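PDB 6XI3: large adhesion protein (Lap) involved in biofilm formation from Marinobacter hydrocarbonoclasticus, which probably extends the cell's adhesive machinery toward its target in biofilm formation, through tandem Ig-like repeats joined by calcium sites. Local coordinates for residues Ala104-Arg107 and Asn108-Leu112; Thr36-Asn39 and Thr40-Thr43; Ile63-Ser66 and Ala67-Val71. All blocks are in the same frame, centred on the assembly; numbering follows the deposited sequence.

How the contacts relate
Following the chain from its N terminus, contact 2 comes first, then contact 3, then contact 1. Each closes a tight turn before the next opens, so none nest or cross. Contact 2 turns strand 29-38 into strand 43-51, in one sheet of the first Ig-like domain. Contacts 3 and 1 close the hairpins 58-64/70-76 and 96-105/111-120 of the other sheet, where strands 58-64 and 96-105 are neighbours. Contacts 2 and 3 lie about 15 Å apart between centres, and the side chains of N39 and S66 bond to backbone atoms of the calcium ligands D121 and D95, respectively. Contact 1 lies about 31 Å from contact 2 and 25 Å from contact 3, centre to centre.

Contact 1 (Ala104-Arg107 and Asn108-Leu112); sequences AQDR and NGNAL
N108 meets D106 through its backbone. Its N donates to D106 OD1 at 2.8 Å and closes an Asx turn. The bond is rather bent, and the donor sits above the carboxylate plane. The next residue, G109, donates from N to D106 O at 3.0 Å, which closes the type I turn D106-G109. Its phi is positive, 92°, and the chain bends back there toward the strand. N110 makes three bonds with D106. N110 N reaches D106 OD1 at 3.0 Å, from the opposite carboxylate face to N108 N, so two amides clasp that oxygen. N110 ND2 meets D106 OD2 on its syn lone pair at 2.9 Å, and the bond is fairly straight. The acceptor lies in the amide plane, although carboxylate and amide are turned 87° apart. D106 N returns a bond to N110 O at 3.1 Å. The carboxylate bonds depend on the D106 side chain folding back over the turn: its CG sits between backbone N and carbonyl carbon, chi1 79°. The carboxylate is thereby held at both oxygens.

A111 pairs with Q105 without backbone bonds between them, and both side chains lie on the more exposed face. L112 forms the hydrogen-bonded pair with A104. L112 N donates to A104 O at 2.7 Å, and A104 N to L112 O at 3.1 Å. On this buried face L112 CD1 reaches back to D106 CB at 3.9 Å. Beyond the hairpin, L112 also touches V53, and R107 shares a backbone bond with D52. The pairing of D106 with both G109 and N110 is that of a type I turn plus G1 bulge. Here it joins strands 96-105 and 111-120 of an Ig-like beta-sandwich.

Contact 2 (Thr36-Asn39 and Thr40-Thr43); sequences TVDN and TAQT
D38 faces both Q42 and T43, which makes a G1 beta bulge at the end of a tight hairpin turn. The turn links strands 29-38 and 43-51 of the Ig-like domain. D38 N donates to T43 O at 2.9 Å. D38 O takes T43 N at 3.2 Å and, weakly, Q42 N. Q42 has positive phi, 55°, as the first residue of such a bulge does.

The D38 side chain reaches into the turn. Its CG lies anti to the backbone N, chi1 -174°, and this brings the carboxylate under the amides of the next residues. A41 N donates almost straight to D38 OD1 at 3.0 Å, from well above the carboxylate plane. T40 N adds a weak bond to the same oxygen. T40 CB touches D38 OD1, and A41 CB touches D38 OD2, both at van der Waals distance.

The N39 side chain leads away from the turn, and its amide end finds a partner elsewhere: OD1 accepts a bond from D121 N. D121 is a calcium ligand, so this turn borders the metal site. On the D38 face, T43 OG1 lies 3.5 Å from D38 CB. That hydroxyl also holds a water at 2.7 Å from T43 OG1, which bonds weakly to T36 OG1.

Contact 3 (Ile63-Ser66 and Ala67-Val71); sequences ITDS and AGNIV
D65 grips A67 and N69 at the tip of a beta hairpin, built as a type I turn followed by a G1 bulge. Strands 58-64 and 70-76 of the Ig-like domain meet here. D65 OD1 accepts A67 N at 2.8 Å, from above the carboxylate plane, in an Asx turn. N69 N adds a weak bond to the same oxygen. D65 OD2 uses its syn lone pair for N69 ND2 at 2.7 Å, and that bond is close to straight. The oxygen lies in the plane of the N69 amide, while the two flat groups stand 81° apart.

The backbone sets up this grip. G68 N donates to D65 O at 3.1 Å and closes the turn. D65 N bonds to N69 O at 3.1 Å. D65 has CG between its backbone N and carbonyl carbon, chi1 73°, so the carboxylate bends over the turn. Its OD2 has a further donor, V94 N, which ties the buried acid to a neighbouring loop. S66 OG bonds to the backbone O of D95, a calcium ligand.

Further along the strands, I63 and V71 form a hydrogen-bonded pair. V71 N reaches I63 O at 2.7 Å, and I63 N reaches V71 O at 2.8 Å. Their side chains share a face that packs on V88. On the other face T64 and I70 lie side by side and point the same way, with T64 OG1 3.8 Å from I70 CG1.

Contact 1 (Ala104-Arg107 and Asn108-Leu112)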
ATOM      1  N   ALA A 104      40.591 -56.485   8.025  1.00 25.18           N
ATOM      2  CA  ALA A 104      40.980 -57.887   7.841  1.00 23.43           C
ATOM      3  C   ALA A 104      41.945 -58.256   8.969  1.00 25.43           C
ATOM      4  O   ALA A 104      42.244 -57.379   9.834  1.00 23.70           O
ATOM      5  CB  ALA A 104      41.569 -58.062   6.457  1.00 24.58           C
ATOM      6  N   GLN A 105      42.351 -59.513   8.994  1.00 26.41           N
ATOM      7  CA  GLN A 105      43.352 -60.014   9.966  1.00 27.66           C
ATOM      8  C   GLN A 105      44.539 -60.541   9.165  1.00 24.47           C
ATOM      9  O   GLN A 105      44.341 -61.278   8.191  1.00 24.45           O
ATOM     10  CB  GLN A 105      42.768 -61.109  10.863  1.00 31.67           C
ATOM     11  CG  GLN A 105      41.663 -60.608  11.782  1.00 37.27           C
ATOM     12  CD  GLN A 105      40.321 -60.580  11.084  1.00 45.72           C
ATOM     13  OE1 GLN A 105      39.968 -61.497  10.345  1.00 53.56           O
ATOM     14  NE2 GLN A 105      39.564 -59.500  11.276  1.00 49.04           N
ATOM     15  N   ASP A 106      45.739 -60.242   9.624  1.00 23.82           N
ATOM     16  CA  ASP A 106      46.947 -60.871   9.051  1.00 23.95           C
ATOM     17  C   ASP A 106      46.972 -62.343   9.518  1.00 24.12           C
ATOM     18  O   ASP A 106      46.075 -62.787  10.278  1.00 22.88           O
ATOM     19  CB  ASP A 106      48.154 -59.976   9.336  1.00 27.91           C
ATOM     20  CG  ASP A 106      48.741 -60.052  10.736  1.00 27.18           C
ATOM     21  OD1 ASP A 106      48.383 -60.978  11.489  1.00 27.82           O
ATOM     22  OD2 ASP A 106      49.595 -59.199  11.032  1.00 33.93           O
ATOM     23  N   ARG A 107      47.947 -63.090   9.031  1.00 22.65           N
ATOM     24  CA  ARG A 107      48.149 -64.537   9.321  1.00 27.86           C
ATOM     25  C   ARG A 107      48.354 -64.793  10.826  1.00 25.72           C
ATOM     26  O   ARG A 107      48.035 -65.938  11.271  1.00 26.91           O
ATOM     27  CB  ARG A 107      49.367 -65.065   8.560  1.00 29.45           C
ATOM     28  CG  ARG A 107      49.174 -65.250   7.068  1.00 31.23           C
ATOM     29  CD  ARG A 107      50.423 -65.853   6.444  1.00 33.22           C
ATOM     30  NE  ARG A 107      50.487 -65.642   5.006  1.00 34.32           N
ATOM     31  CZ  ARG A 107      49.983 -66.468   4.098  1.00 38.28           C
ATOM     32  NH1 ARG A 107      49.378 -67.587   4.473  1.00 41.07           N
ATOM     33  NH2 ARG A 107      50.110 -66.196   2.813  1.00 36.24           N
ATOM     34  N   ASN A 108      48.821 -63.789  11.590  1.00 20.89           N
ATOM     35  CA  ASN A 108      49.085 -63.939  13.049  1.00 23.42           C
ATOM     36  C   ASN A 108      47.933 -63.321  13.864  1.00 23.39           C
ATOM     37  O   ASN A 108      48.087 -63.130  15.077  1.00 26.23           O
ATOM     38  CB  ASN A 108      50.477 -63.408  13.393  1.00 24.80           C
ATOM     39  CG  ASN A 108      51.578 -64.227  12.742  1.00 28.17           C
ATOM     40  OD1 ASN A 108      51.333 -64.992  11.813  1.00 32.62           O
ATOM     41  ND2 ASN A 108      52.787 -64.132  13.254  1.00 31.74           N
ATOM     42  N   GLY A 109      46.850 -62.933  13.209  1.00 22.71           N
ATOM     43  CA  GLY A 109      45.625 -62.481  13.888  1.00 22.92           C
ATOM     44  C   GLY A 109      45.560 -60.988  14.126  1.00 23.06           C
ATOM     45  O   GLY A 109      44.543 -60.550  14.673  1.00 24.60           O
ATOM     46  N   ASN A 110      46.581 -60.217  13.761  1.00 22.81           N
ATOM     47  CA  ASN A 110      46.616 -58.759  14.027  1.00 25.06           C
ATOM     48  C   ASN A 110      45.495 -58.067  13.225  1.00 28.41           C
ATOM     49  O   ASN A 110      45.373 -58.337  12.016  1.00 24.52           O
ATOM     50  CB  ASN A 110      47.979 -58.195  13.663  1.00 27.43           C
ATOM     51  CG  ASN A 110      49.057 -58.846  14.500  1.00 31.01           C
ATOM     52  OD1 ASN A 110      49.011 -58.733  15.719  1.00 32.58           O
ATOM     53  ND2 ASN A 110      49.996 -59.530  13.867  1.00 26.25           N
ATOM     54  N   ALA A 111      44.695 -57.224  13.874  1.00 29.25           N
ATOM     55  CA  ALA A 111      43.624 -56.422  13.226  1.00 30.64           C
ATOM     56  C   ALA A 111      44.248 -55.431  12.237  1.00 30.79           C
ATOM     57  O   ALA A 111      45.129 -54.648  12.623  1.00 32.34           O
ATOM     58  CB  ALA A 111      42.805 -55.706  14.276  1.00 32.16           C
ATOM     59  N   LEU A 112      43.843 -55.475  10.974  1.00 29.84           N
ATOM     60  CA  LEU A 112      44.291 -54.462   9.983  1.00 27.26           C
ATOM     61  C   LEU A 112      43.078 -53.614   9.610  1.00 27.18           C
ATOM     62  O   LEU A 112      41.967 -54.178   9.544  1.00 26.09           O
ATOM     63  CB  LEU A 112      44.855 -55.150   8.754  1.00 26.51           C
ATOM     64  CG  LEU A 112      45.888 -56.219   9.035  1.00 30.71           C
ATOM     65  CD1 LEU A 112      46.096 -57.059   7.793  1.00 32.52           C
ATOM     66  CD2 LEU A 112      47.181 -55.577   9.511  1.00 28.61           C
TER

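Contact 2 (Thr36-Asn39 and Thr40-Thr43)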
ATOM      1  N   THR A  36      35.465 -45.397  -7.831  1.00 29.51           N
ATOM      2  CA  THR A  36      34.417 -44.646  -8.562  1.00 33.75           C
ATOM      3  C   THR A  36      33.137 -44.655  -7.742  1.00 31.54           C
ATOM      4  O   THR A  36      32.831 -45.650  -7.093  1.00 31.73           O
ATOM      5  CB  THR A  36      34.132 -45.172  -9.982  1.00 39.52           C
ATOM      6  OG1 THR A  36      33.257 -46.288  -9.897  1.00 50.12           O
ATOM      7  CG2 THR A  36      35.344 -45.591 -10.780  1.00 39.58           C
ATOM      8  N   VAL A  37      32.432 -43.540  -7.781  1.00 30.84           N
ATOM      9  CA  VAL A  37      31.027 -43.442  -7.335  1.00 30.52           C
ATOM     10  C   VAL A  37      30.253 -43.070  -8.590  1.00 34.31           C
ATOM     11  O   VAL A  37      30.585 -42.001  -9.194  1.00 33.52           O
ATOM     12  CB  VAL A  37      30.835 -42.382  -6.246  1.00 29.89           C
ATOM     13  CG1 VAL A  37      29.363 -42.172  -5.915  1.00 30.83           C
ATOM     14  CG2 VAL A  37      31.636 -42.719  -5.010  1.00 32.75           C
ATOM     15  N   ASP A  38      29.329 -43.943  -8.979  1.00 31.86           N
ATOM     16  CA  ASP A  38      28.419 -43.712 -10.121  1.00 31.51           C
ATOM     17  C   ASP A  38      27.099 -43.172  -9.566  1.00 28.23           C
ATOM     18  O   ASP A  38      26.264 -43.978  -9.133  1.00 30.40           O
ATOM     19  CB  ASP A  38      28.289 -44.991 -10.951  1.00 33.44           C
ATOM     20  CG  ASP A  38      27.490 -44.821 -12.232  1.00 35.80           C
ATOM     21  OD1 ASP A  38      26.624 -43.902 -12.282  1.00 36.09           O
ATOM     22  OD2 ASP A  38      27.683 -45.654 -13.132  1.00 37.47           O
ATOM     23  N   ASN A  39      26.928 -41.858  -9.641  1.00 28.57           N
ATOM     24  CA  ASN A  39      25.737 -41.103  -9.179  1.00 30.98           C
ATOM     25  C   ASN A  39      24.457 -41.557  -9.894  1.00 32.82           C
ATOM     26  O   ASN A  39      23.390 -41.557  -9.229  1.00 36.84           O
ATOM     27  CB  ASN A  39      25.994 -39.600  -9.300  1.00 32.46           C
ATOM     28  CG  ASN A  39      26.978 -39.134  -8.255  1.00 32.09           C
ATOM     29  OD1 ASN A  39      26.850 -39.474  -7.080  1.00 34.33           O
ATOM     30  ND2 ASN A  39      27.953 -38.343  -8.653  1.00 33.08           N
ATOM     31  N   THR A  40      24.527 -41.966 -11.166  1.00 33.81           N
ATOM     32  CA  THR A  40      23.337 -42.394 -11.958  1.00 33.86           C
ATOM     33  C   THR A  40      22.927 -43.818 -11.567  1.00 31.39           C
ATOM     34  O   THR A  40      21.766 -44.022 -11.216  1.00 32.93           O
ATOM     35  CB  THR A  40      23.559 -42.248 -13.470  1.00 37.43           C
ATOM     36  OG1 THR A  40      24.083 -40.932 -13.633  1.00 38.92           O
ATOM     37  CG2 THR A  40      22.301 -42.415 -14.302  1.00 37.66           C
ATOM     38  N   ALA A  41      23.843 -44.778 -11.573  1.00 30.68           N
ATOM     39  CA  ALA A  41      23.536 -46.173 -11.175  1.00 31.25           C
ATOM     40  C   ALA A  41      23.462 -46.294  -9.635  1.00 31.79           C
ATOM     41  O   ALA A  41      22.907 -47.304  -9.160  1.00 28.53           O
ATOM     42  CB  ALA A  41      24.589 -47.090 -11.761  1.00 35.61           C
ATOM     43  N   GLN A  42      23.960 -45.293  -8.876  1.00 27.94           N
ATOM     44  CA  GLN A  42      24.038 -45.360  -7.374  1.00 29.12           C
ATOM     45  C   GLN A  42      24.801 -46.629  -6.967  1.00 25.98           C
ATOM     46  O   GLN A  42      24.221 -47.541  -6.281  1.00 25.55           O
ATOM     47  CB  GLN A  42      22.643 -45.322  -6.753  1.00 28.43           C
ATOM     48  CG  GLN A  42      21.860 -44.083  -7.153  1.00 29.90           C
ATOM     49  CD  GLN A  42      20.454 -44.158  -6.620  1.00 32.63           C
ATOM     50  OE1 GLN A  42      19.535 -44.547  -7.330  1.00 44.69           O
ATOM     51  NE2 GLN A  42      20.302 -43.921  -5.329  1.00 31.46           N
ATOM     52  N   THR A  43      26.019 -46.732  -7.482  1.00 26.33           N
ATOM     53  CA  THR A  43      26.921 -47.873  -7.225  1.00 28.08           C
ATOM     54  C   THR A  43      28.301 -47.322  -6.939  1.00 27.37           C
ATOM     55  O   THR A  43      28.561 -46.186  -7.289  1.00 26.95           O
ATOM     56  CB  THR A  43      27.033 -48.842  -8.411  1.00 29.42           C
ATOM     57  OG1 THR A  43      27.572 -48.158  -9.546  1.00 29.99           O
ATOM     58  CG2 THR A  43      25.704 -49.458  -8.762  1.00 31.19           C
TER
HETATM   59  O   HOH W   1      30.297 -47.958  -9.782  1.00 35.69           O

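Contact 3 (Ile63-Ser66 and Ala67-Val71)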
ATOM      1  N   ILE A  63      30.355 -49.079   4.119  1.00 26.77           N
ATOM      2  CA  ILE A  63      30.212 -47.744   3.493  1.00 24.78           C
ATOM      3  C   ILE A  63      29.138 -47.047   4.309  1.00 24.50           C
ATOM      4  O   ILE A  63      28.028 -47.593   4.372  1.00 23.13           O
ATOM      5  CB  ILE A  63      29.846 -47.841   2.012  1.00 24.45           C
ATOM      6  CG1 ILE A  63      30.686 -48.907   1.305  1.00 24.05           C
ATOM      7  CG2 ILE A  63      29.992 -46.453   1.399  1.00 22.47           C
ATOM      8  CD1 ILE A  63      30.446 -48.971  -0.164  1.00 25.22           C
ATOM      9  N   THR A  64      29.515 -45.947   4.955  1.00 23.86           N
ATOM     10  CA  THR A  64      28.650 -45.156   5.850  1.00 25.92           C
ATOM     11  C   THR A  64      28.370 -43.795   5.209  1.00 25.64           C
ATOM     12  O   THR A  64      29.316 -43.116   4.766  1.00 24.80           O
ATOM     13  CB  THR A  64      29.307 -44.986   7.229  1.00 27.18           C
ATOM     14  OG1 THR A  64      29.640 -46.299   7.657  1.00 26.84           O
ATOM     15  CG2 THR A  64      28.421 -44.313   8.247  1.00 26.53           C
ATOM     16  N   ASP A  65      27.118 -43.370   5.248  1.00 27.50           N
ATOM     17  CA  ASP A  65      26.740 -42.078   4.626  1.00 29.68           C
ATOM     18  C   ASP A  65      26.628 -40.987   5.707  1.00 29.75           C
ATOM     19  O   ASP A  65      26.859 -41.274   6.910  1.00 25.76           O
ATOM     20  CB  ASP A  65      25.478 -42.291   3.792  1.00 30.09           C
ATOM     21  CG  ASP A  65      24.231 -42.474   4.629  1.00 32.48           C
ATOM     22  OD1 ASP A  65      24.322 -42.251   5.866  1.00 31.86           O
ATOM     23  OD2 ASP A  65      23.167 -42.795   4.038  1.00 32.39           O
ATOM     24  N   SER A  66      26.265 -39.776   5.272  1.00 28.52           N
ATOM     25  CA  SER A  66      26.138 -38.544   6.086  1.00 31.38           C
ATOM     26  C   SER A  66      25.051 -38.687   7.164  1.00 32.04           C
ATOM     27  O   SER A  66      25.003 -37.832   8.033  1.00 35.78           O
ATOM     28  CB  SER A  66      25.860 -37.351   5.182  1.00 33.00           C
ATOM     29  OG  SER A  66      24.679 -37.559   4.421  1.00 28.88           O
ATOM     30  N   ALA A  67      24.171 -39.681   7.083  1.00 30.76           N
ATOM     31  CA  ALA A  67      23.074 -39.914   8.055  1.00 34.84           C
ATOM     32  C   ALA A  67      23.355 -41.141   8.953  1.00 34.52           C
ATOM     33  O   ALA A  67      22.440 -41.548   9.716  1.00 34.08           O
ATOM     34  CB  ALA A  67      21.786 -40.093   7.298  1.00 33.93           C
ATOM     35  N   GLY A  68      24.514 -41.785   8.804  1.00 32.71           N
ATOM     36  CA  GLY A  68      24.846 -43.033   9.526  1.00 31.64           C
ATOM     37  C   GLY A  68      24.279 -44.318   8.926  1.00 34.20           C
ATOM     38  O   GLY A  68      24.533 -45.361   9.515  1.00 32.26           O
ATOM     39  N   ASN A  69      23.569 -44.297   7.790  1.00 33.91           N
ATOM     40  CA  ASN A  69      23.157 -45.545   7.098  1.00 30.93           C
ATOM     41  C   ASN A  69      24.423 -46.313   6.692  1.00 30.23           C
ATOM     42  O   ASN A  69      25.417 -45.675   6.338  1.00 28.23           O
ATOM     43  CB  ASN A  69      22.275 -45.263   5.892  1.00 32.91           C
ATOM     44  CG  ASN A  69      21.101 -44.390   6.271  1.00 37.71           C
ATOM     45  OD1 ASN A  69      20.287 -44.804   7.088  1.00 37.38           O
ATOM     46  ND2 ASN A  69      21.022 -43.201   5.690  1.00 31.32           N
ATOM     47  N   ILE A  70      24.391 -47.636   6.742  1.00 29.34           N
ATOM     48  CA  ILE A  70      25.603 -48.464   6.469  1.00 27.60           C
ATOM     49  C   ILE A  70      25.277 -49.424   5.334  1.00 25.99           C
ATOM     50  O   ILE A  70      24.226 -50.097   5.371  1.00 25.85           O
ATOM     51  CB  ILE A  70      26.092 -49.213   7.732  1.00 29.02           C
ATOM     52  CG1 ILE A  70      26.589 -48.247   8.815  1.00 31.40           C
ATOM     53  CG2 ILE A  70      27.170 -50.236   7.384  1.00 29.27           C
ATOM     54  CD1 ILE A  70      26.627 -48.847  10.240  1.00 32.93           C
ATOM     55  N   VAL A  71      26.203 -49.550   4.403  1.00 23.29           N
ATOM     56  CA  VAL A  71      26.226 -50.711   3.497  1.00 24.93           C
ATOM     57  C   VAL A  71      27.334 -51.642   4.001  1.00 24.48           C
ATOM     58  O   VAL A  71      28.473 -51.165   4.182  1.00 20.83           O
ATOM     59  CB  VAL A  71      26.423 -50.286   2.025  1.00 24.40           C
ATOM     60  CG1 VAL A  71      26.945 -51.446   1.191  1.00 26.58           C
ATOM     61  CG2 VAL A  71      25.128 -49.736   1.437  1.00 24.20           C
TER